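Local coordinates for protein extracellular PQQ-dependent sugar dehydrogenase (Coprinopsis cinerea, PDB 6JT6) that probably passes electrons from PQQ-dependent sugar oxidation onward through the haem b of its cytochrome domain, at residues S27-I31 / W56-S60. Numbering follows the deposited sequence.
Sequences SWGYI and WIGNS. With HEM (protoporphyrin IX containing Fe), chain C.
Trp28 reaches across the interior to strand 56-60 and gives its indole N-H to a backbone carbonyl, NE1 to Gly58 O at 2.7 Å. The bond is bent, 141° at the hydrogen; the nitrogen stands above the carbonyl plane, and the oxygen is tilted from the indole plane. With CG anti to the carbonyl carbon (chi1 -74°), the pyrrole edge is carried out to that oxygen. Beside it, CG2 of Ile57 meets the indole obliquely, 3.6 Å from Trp28 CZ2. Phe48 and Trp143 also pack on the indole. A phenylalanine here would probably leave Gly58 O without its indole donor and Ile57 CG2 with less aromatic surface to pack on. Two residues on, Tyr30 also reaches strand 56-60, and Asn59 ND2 donates to its OH at 2.9 Å. The amide nitrogen lies at the ring edge, in its plane, and amide and ring are turned only 21° apart. The amide is held at both ends, since Asn59 OD1 accepts from Leu71 N on the adjacent strand; Phe141 meets the Tyr30 ring edge-to-face. Behind this polar pair, strand 56-60 borders the haem: Gly58 CA is 3.7 Å from haem vinyl atom CBC, where a side chain would collide, and Trp56 CH2 lies 3.8 Å from haem C2C. The axes of segments 27-31 and 56-60 come within 8.6 Å and cross at an angle; the strands belong to different sheets, so side chains bridge them in the buried core of a beta-sandwich, as in the haem-binding cytochrome domain of cellobiose dehydrogenase.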
ATOM      1  N   SER A  27      -2.545  -8.691  -3.807  1.00 15.43           N
ATOM      2  CA  SER A  27      -1.962  -7.751  -4.775  1.00 15.07           C
ATOM      3  C   SER A  27      -1.517  -6.458  -4.115  1.00 13.90           C
ATOM      4  O   SER A  27      -2.180  -5.957  -3.179  1.00 13.37           O
ATOM      5  CB  SER A  27      -3.024  -7.332  -5.798  1.00 16.42           C
ATOM      6  OG  SER A  27      -3.655  -8.424  -6.368  1.00 20.12           O
ATOM      7  N   TRP A  28      -0.435  -5.896  -4.626  1.00 12.97           N
ATOM      8  CA  TRP A  28       0.076  -4.578  -4.160  1.00 12.60           C
ATOM      9  C   TRP A  28       0.114  -3.689  -5.382  1.00 12.85           C
ATOM     10  O   TRP A  28       0.859  -3.978  -6.303  1.00 13.51           O
ATOM     11  CB  TRP A  28       1.479  -4.730  -3.556  1.00 11.63           C
ATOM     12  CG  TRP A  28       1.465  -5.388  -2.192  1.00 11.54           C
ATOM     13  CD1 TRP A  28       1.572  -4.763  -0.971  1.00 11.06           C
ATOM     14  CD2 TRP A  28       1.341  -6.799  -1.914  1.00 11.63           C
ATOM     15  NE1 TRP A  28       1.532  -5.709   0.052  1.00 11.43           N
ATOM     16  CE2 TRP A  28       1.396  -6.959  -0.500  1.00 11.17           C
ATOM     17  CE3 TRP A  28       1.213  -7.949  -2.725  1.00 11.31           C
ATOM     18  CZ2 TRP A  28       1.280  -8.208   0.123  1.00 11.11           C
ATOM     19  CZ3 TRP A  28       1.094  -9.208  -2.089  1.00 11.44           C
ATOM     20  CH2 TRP A  28       1.144  -9.316  -0.673  1.00 11.39           C
ATOM     21  N   GLY A  29      -0.710  -2.636  -5.414  1.00 13.12           N
ATOM     22  CA  GLY A  29      -0.777  -1.733  -6.561  1.00 12.79           C
ATOM     23  C   GLY A  29      -0.288  -0.349  -6.181  1.00 13.57           C
ATOM     24  O   GLY A  29      -0.429   0.044  -5.021  1.00 14.44           O
ATOM     25  N   TYR A  30       0.333   0.367  -7.128  1.00 12.65           N
ATOM     26  CA  TYR A  30       0.800   1.731  -6.908  1.00 12.51           C
ATOM     27  C   TYR A  30       0.575   2.582  -8.126  1.00 12.40           C
ATOM     28  O   TYR A  30       0.688   2.106  -9.240  1.00 11.60           O
ATOM     29  CB  TYR A  30       2.301   1.788  -6.546  1.00 13.38           C
ATOM     30  CG  TYR A  30       2.634   0.933  -5.365  1.00 14.60           C
ATOM     31  CD1 TYR A  30       2.531   1.449  -4.059  1.00 15.44           C
ATOM     32  CD2 TYR A  30       2.996  -0.427  -5.540  1.00 14.74           C
ATOM     33  CE1 TYR A  30       2.814   0.646  -2.956  1.00 15.95           C
ATOM     34  CE2 TYR A  30       3.295  -1.228  -4.450  1.00 14.75           C
ATOM     35  CZ  TYR A  30       3.189  -0.689  -3.171  1.00 15.94           C
ATOM     36  OH  TYR A  30       3.452  -1.469  -2.068  1.00 16.66           O
ATOM     37  N   ILE A  31       0.255   3.850  -7.873  1.00 12.43           N
ATOM     38  CA  ILE A  31       0.193   4.878  -8.893  1.00 13.67           C
ATOM     39  C   ILE A  31       1.022   6.046  -8.372  1.00 14.07           C
ATOM     40  O   ILE A  31       0.810   6.473  -7.248  1.00 14.55           O
ATOM     41  CB  ILE A  31      -1.256   5.359  -9.154  1.00 13.45           C
ATOM     42  CG1 ILE A  31      -2.234   4.175  -9.317  1.00 13.83           C
ATOM     43  CG2 ILE A  31      -1.283   6.191 -10.424  1.00 13.70           C
ATOM     44  CD1 ILE A  31      -3.715   4.565  -9.320  1.00 13.90           C
ATOM     45  N   TRP A  56      -3.927  -9.070   7.690  1.00 13.03           N
ATOM     46  CA  TRP A  56      -3.485  -7.740   7.261  1.00 12.05           C
ATOM     47  C   TRP A  56      -2.542  -7.844   6.055  1.00 11.72           C
ATOM     48  O   TRP A  56      -2.031  -8.921   5.733  1.00 11.31           O
ATOM     49  CB  TRP A  56      -2.828  -6.966   8.424  1.00 11.45           C
ATOM     50  CG  TRP A  56      -1.625  -7.604   9.093  1.00 11.80           C
ATOM     51  CD1 TRP A  56      -1.607  -8.280  10.283  1.00 11.73           C
ATOM     52  CD2 TRP A  56      -0.261  -7.568   8.622  1.00 11.91           C
ATOM     53  NE1 TRP A  56      -0.303  -8.685  10.578  1.00 11.97           N
ATOM     54  CE2 TRP A  56       0.535  -8.246   9.578  1.00 11.84           C
ATOM     55  CE3 TRP A  56       0.363  -7.033   7.462  1.00 12.03           C
ATOM     56  CZ2 TRP A  56       1.934  -8.371   9.444  1.00 11.72           C
ATOM     57  CZ3 TRP A  56       1.756  -7.161   7.320  1.00 11.98           C
ATOM     58  CH2 TRP A  56       2.524  -7.825   8.313  1.00 11.62           C
ATOM     59  N   ILE A  57      -2.350  -6.712   5.377  1.00 11.23           N
ATOM     60  CA  ILE A  57      -1.564  -6.635   4.153  1.00 10.69           C
ATOM     61  C   ILE A  57      -0.736  -5.353   4.270  1.00 10.91           C
ATOM     62  O   ILE A  57      -1.272  -4.290   4.606  1.00 11.78           O
ATOM     63  CB  ILE A  57      -2.471  -6.536   2.909  1.00 10.41           C
ATOM     64  CG1 ILE A  57      -3.574  -7.610   2.933  1.00 10.23           C
ATOM     65  CG2 ILE A  57      -1.618  -6.556   1.600  1.00 10.55           C
ATOM     66  CD1 ILE A  57      -4.676  -7.400   1.887  1.00  9.99           C
ATOM     67  N   GLY A  58       0.554  -5.458   3.977  1.00 10.86           N
ATOM     68  CA  GLY A  58       1.483  -4.357   4.165  1.00 10.85           C
ATOM     69  C   GLY A  58       2.650  -4.314   3.203  1.00 11.00           C
ATOM     70  O   GLY A  58       2.834  -5.205   2.366  1.00 10.45           O
ATOM     71  N   ASN A  59       3.402  -3.219   3.273  1.00 10.81           N
ATOM     72  CA  ASN A  59       4.563  -3.072   2.409  1.00 11.29           C
ATOM     73  C   ASN A  59       5.750  -2.516   3.176  1.00 11.30           C
ATOM     74  O   ASN A  59       5.645  -2.199   4.353  1.00 11.33           O
ATOM     75  CB  ASN A  59       4.250  -2.217   1.153  1.00 11.04           C
ATOM     76  CG  ASN A  59       3.761  -0.813   1.484  1.00 11.81           C
ATOM     77  OD1 ASN A  59       4.003  -0.293   2.563  1.00 12.14           O
ATOM     78  ND2 ASN A  59       3.066  -0.191   0.536  1.00 11.40           N
ATOM     79  N   SER A  60       6.877  -2.431   2.484  1.00 11.65           N
ATOM     80  CA  SER A  60       7.989  -1.594   2.887  1.00 11.41           C
ATOM     81  C   SER A  60       8.307  -0.751   1.660  1.00 11.54           C
ATOM     82  O   SER A  60       8.450  -1.286   0.552  1.00 11.30           O
ATOM     83  CB  SER A  60       9.194  -2.431   3.277  1.00 10.52           C
ATOM     84  OG  SER A  60      10.317  -1.561   3.394  1.00 10.68           O
TER
HETATM   85  CHA HEM C 302      10.916  -9.713   6.843  1.00 17.04           C
HETATM   86  CHB HEM C 302       9.945  -9.978  11.605  1.00 17.84           C
HETATM   87  CHC HEM C 302       6.110  -7.081  11.018  1.00 15.83           C
HETATM   88  CHD HEM C 302       7.636  -6.148   6.444  1.00 14.63           C
HETATM   89  C1A HEM C 302      10.950 -10.076   8.177  1.00 19.12           C
HETATM   90  C2A HEM C 302      11.821 -11.054   8.722  1.00 21.18           C
HETATM   91  C3A HEM C 302      11.528 -11.129  10.063  1.00 20.85           C
HETATM   92  C4A HEM C 302      10.489 -10.202  10.352  1.00 18.82           C
HETATM   93  CMA HEM C 302      12.191 -12.038  11.086  1.00 22.83           C
HETATM   94  CAA HEM C 302      12.873 -11.860   7.973  1.00 23.80           C
HETATM   95  CBA HEM C 302      12.284 -12.829   6.933  1.00 32.56           C
HETATM   96  CGA HEM C 302      11.216 -13.753   7.455  1.00 39.27           C
HETATM   97  O1A HEM C 302      10.016 -13.658   7.085  1.00 42.05           O
HETATM   98  O2A HEM C 302      11.529 -14.644   8.275  1.00 47.98           O
HETATM   99  C1B HEM C 302       8.800  -9.229  11.861  1.00 18.14           C
HETATM  100  C2B HEM C 302       8.162  -9.186  13.147  1.00 18.66           C
HETATM  101  C3B HEM C 302       7.042  -8.397  12.977  1.00 18.41           C
HETATM  102  C4B HEM C 302       7.045  -7.960  11.561  1.00 16.65           C
HETATM  103  CMB HEM C 302       8.636  -9.919  14.419  1.00 19.63           C
HETATM  104  CAB HEM C 302       5.992  -7.971  13.944  1.00 18.61           C
HETATM  105  CBB HEM C 302       5.532  -8.743  14.922  1.00 20.24           C
HETATM  106  C1C HEM C 302       6.232  -6.491   9.730  1.00 14.81           C
HETATM  107  C2C HEM C 302       5.355  -5.520   9.196  1.00 13.86           C
HETATM  108  C3C HEM C 302       5.780  -5.239   7.891  1.00 14.08           C
HETATM  109  C4C HEM C 302       6.923  -6.080   7.618  1.00 14.27           C
HETATM  110  CMC HEM C 302       4.210  -4.900   9.977  1.00 13.34           C
HETATM  111  CAC HEM C 302       5.178  -4.238   6.965  1.00 14.44           C
HETATM  112  CBC HEM C 302       3.847  -4.011   6.933  1.00 13.16           C
HETATM  113  C1D HEM C 302       8.609  -7.129   6.199  1.00 15.32           C
HETATM  114  C2D HEM C 302       9.266  -7.267   4.881  1.00 16.22           C
HETATM  115  C3D HEM C 302      10.187  -8.232   4.989  1.00 16.03           C
HETATM  116  C4D HEM C 302      10.093  -8.682   6.394  1.00 16.28           C
HETATM  117  CMD HEM C 302       8.987  -6.495   3.618  1.00 16.88           C
HETATM  118  CAD HEM C 302      11.080  -8.780   3.878  1.00 15.84           C
HETATM  119  CBD HEM C 302      12.331  -7.967   3.597  1.00 15.29           C
HETATM  120  CGD HEM C 302      13.310  -8.185   4.719  1.00 17.03           C
HETATM  121  O1D HEM C 302      13.709  -7.247   5.462  1.00 16.10           O
HETATM  122  O2D HEM C 302      13.701  -9.341   4.929  1.00 18.20           O
HETATM  123  NA  HEM C 302      10.118  -9.584   9.187  1.00 18.20           N
HETATM  124  NB  HEM C 302       8.116  -8.502  10.969  1.00 16.95           N
HETATM  125  NC  HEM C 302       7.135  -6.842   8.752  1.00 15.05           N
HETATM  126  ND  HEM C 302       9.165  -7.985   7.099  1.00 16.11           N
HETATM  127 FE   HEM C 302       8.676  -8.229   8.959  1.00 15.77          FE